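Flagellar protein FliT (Bordetella bronchiseptica, PDB 3H3M) is a flagellar protein that probably acts, like other members of the FliT family, as an export chaperone during flagellum assembly. Local coordinates at residues A[23-26]-A[27-31]. Numbering follows the deposited sequence.
Sequences IYQD and IANLT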
ATOM      1  N   ILE A  23     -13.498  -2.456   8.620  1.00 17.63           N
ATOM      2  CA  ILE A  23     -12.850  -2.629   7.308  1.00 16.19           C
ATOM      3  C   ILE A  23     -11.357  -2.272   7.325  1.00 14.46           C
ATOM      4  O   ILE A  23     -10.566  -2.943   6.674  1.00 14.53           O
ATOM      5  CB  ILE A  23     -13.593  -1.852   6.178  1.00 16.35           C
ATOM      6  CG1 ILE A  23     -15.047  -2.352   6.037  1.00 17.55           C
ATOM      7  CG2 ILE A  23     -12.854  -1.964   4.854  1.00 14.84           C
ATOM      8  CD1 ILE A  23     -15.231  -3.916   5.830  1.00 18.63           C
ATOM      9  N   TYR A  24     -10.962  -1.240   8.054  1.00 12.38           N
ATOM     10  CA  TYR A  24      -9.556  -0.959   8.170  1.00 11.80           C
ATOM     11  C   TYR A  24      -8.830  -2.136   8.822  1.00 10.99           C
ATOM     12  O   TYR A  24      -7.714  -2.481   8.454  1.00  9.25           O
ATOM     13  CB  TYR A  24      -9.298   0.305   8.974  1.00 11.91           C
ATOM     14  CG  TYR A  24      -9.510   1.597   8.206  1.00 12.92           C
ATOM     15  CD1 TYR A  24     -10.514   2.477   8.569  1.00 13.76           C
ATOM     16  CD2 TYR A  24      -8.706   1.940   7.123  1.00 13.88           C
ATOM     17  CE1 TYR A  24     -10.720   3.655   7.873  1.00 14.78           C
ATOM     18  CE2 TYR A  24      -8.913   3.124   6.419  1.00 14.21           C
ATOM     19  CZ  TYR A  24      -9.917   3.982   6.806  1.00 14.65           C
ATOM     20  OH  TYR A  24     -10.157   5.170   6.144  1.00 14.76           O
ATOM     21  N   GLN A  25      -9.470  -2.740   9.812  1.00 10.51           N
ATOM     22  CA  GLN A  25      -8.880  -3.884  10.499  1.00  9.91           C
ATOM     23  C   GLN A  25      -8.673  -5.018   9.498  1.00  8.19           C
ATOM     24  O   GLN A  25      -7.592  -5.563   9.400  1.00  7.77           O
ATOM     25  CB  GLN A  25      -9.778  -4.307  11.670  1.00 10.40           C
ATOM     26  CG  GLN A  25      -9.269  -5.504  12.422  1.00 12.94           C
ATOM     27  CD  GLN A  25      -8.039  -5.186  13.197  1.00 15.80           C
ATOM     28  OE1 GLN A  25      -8.116  -4.464  14.191  1.00 19.72           O
ATOM     29  NE2 GLN A  25      -6.886  -5.723  12.770  1.00 17.98           N
ATOM     30  N   ASP A  26      -9.709  -5.326   8.728  1.00  7.15           N
ATOM     31  CA  ASP A  26      -9.649  -6.395   7.738  1.00  7.04           C
ATOM     32  C   ASP A  26      -8.586  -6.189   6.704  1.00  5.95           C
ATOM     33  O   ASP A  26      -8.006  -7.169   6.244  1.00  6.18           O
ATOM     34  CB  ASP A  26     -11.004  -6.592   7.037  1.00  7.58           C
ATOM     35  CG  ASP A  26     -12.088  -7.074   7.986  1.00 10.38           C
ATOM     36  OD1 ASP A  26     -11.802  -7.945   8.837  1.00 14.00           O
ATOM     37  OD2 ASP A  26     -13.222  -6.562   7.909  1.00 14.23           O
ATOM     38  N   ILE A  27      -8.373  -4.936   6.292  1.00  5.58           N
ATOM     39  CA  ILE A  27      -7.316  -4.590   5.315  1.00  5.56           C
ATOM     40  C   ILE A  27      -5.923  -4.723   5.927  1.00  5.13           C
ATOM     41  O   ILE A  27      -4.983  -5.203   5.266  1.00  6.04           O
ATOM     42  CB  ILE A  27      -7.466  -3.141   4.701  1.00  6.24           C
ATOM     43  CG1 ILE A  27      -8.724  -3.032   3.815  1.00  5.67           C
ATOM     44  CG2 ILE A  27      -6.190  -2.759   3.873  1.00  5.45           C
ATOM     45  CD1 ILE A  27      -9.143  -1.612   3.458  1.00  6.63           C
ATOM     46  N   ALA A  28      -5.790  -4.297   7.174  1.00  3.66           N
ATOM     47  CA  ALA A  28      -4.595  -4.549   7.919  1.00  3.49           C
ATOM     48  C   ALA A  28      -4.364  -6.061   8.019  1.00  3.25           C
ATOM     49  O   ALA A  28      -3.259  -6.543   7.809  1.00  3.24           O
ATOM     50  CB  ALA A  28      -4.670  -3.892   9.301  1.00  3.00           C
ATOM     51  N   ASN A  29      -5.402  -6.844   8.285  1.00  3.17           N
ATOM     52  CA  ASN A  29      -5.159  -8.288   8.457  1.00  3.00           C
ATOM     53  C   ASN A  29      -4.725  -8.893   7.138  1.00  2.00           C
ATOM     54  O   ASN A  29      -3.755  -9.672   7.077  1.00  2.00           O
ATOM     55  CB  ASN A  29      -6.383  -9.016   9.065  1.00  3.46           C
ATOM     56  CG  ASN A  29      -6.677  -8.562  10.513  1.00  5.63           C
ATOM     57  OD1 ASN A  29      -5.768  -8.085  11.225  1.00  2.29           O
ATOM     58  ND2 ASN A  29      -7.949  -8.698  10.944  1.00  6.21           N
ATOM     59  N   LEU A  30      -5.415  -8.480   6.081  1.00  2.00           N
ATOM     60  CA  LEU A  30      -5.125  -8.948   4.752  1.00  2.00           C
ATOM     61  C   LEU A  30      -3.719  -8.567   4.308  1.00  2.00           C
ATOM     62  O   LEU A  30      -3.008  -9.389   3.779  1.00  2.00           O
ATOM     63  CB  LEU A  30      -6.142  -8.396   3.776  1.00  2.00           C
ATOM     64  CG  LEU A  30      -5.899  -8.881   2.365  1.00  2.00           C
ATOM     65  CD1 LEU A  30      -5.914 -10.395   2.245  1.00  2.00           C
ATOM     66  CD2 LEU A  30      -6.922  -8.248   1.468  1.00  2.00           C
ATOM     67  N   THR A  31      -3.317  -7.323   4.564  1.00  2.00           N
ATOM     68  CA  THR A  31      -1.975  -6.851   4.186  1.00  2.00           C
ATOM     69  C   THR A  31      -0.883  -7.578   4.971  1.00  2.04           C
ATOM     70  O   THR A  31       0.221  -7.757   4.458  1.00  2.00           O
ATOM     71  CB  THR A  31      -1.845  -5.306   4.296  1.00  2.00           C
ATOM     72  OG1 THR A  31      -2.169  -4.890   5.626  1.00  2.00           O
ATOM     73  CG2 THR A  31      -2.768  -4.631   3.317  1.00  2.00           C
TER
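Q25 reaches forward over one turn of helix 20-39 to N29, and its side chain makes the one side-chain hydrogen bond between the two segments. From CB the chain runs out with CG anti to the backbone N (chi1 179°), which sets CG 3.8 Å from ND2 of N29. A bend at chi2 then swings the amide along the helix: CD of Q25 lies 4.2 Å from both ND2 and OD1 of N29, and NE2 of Q25 donates to that OD1 at 3.0 Å. The bond is not straight, with an N-H...O angle of 137°, and NE2 sits above the plane of the side-chain carbonyl of N29, not on a lone pair; the two amide planes are 26° apart. The backbone N of N29 also donates to the carbonyl O of Q25 at 2.8 Å. Round the helix, CG1 of I27 rests 3.4 Å from the carbonyl O of I23, and CD1 of I27 meets CG2 of I23 at 4.0 Å. I27 also packs on L56 of helix 43-63, while Y24 lies against L80 and L81 of helix 72-105 and L81 of the second subunit, and hydrogen-bonds E64 through its OH. This is the i to i+4 pattern of an amphipathic alpha-helix in a three-helix chain, with the Q25–N29 pair on the more exposed side.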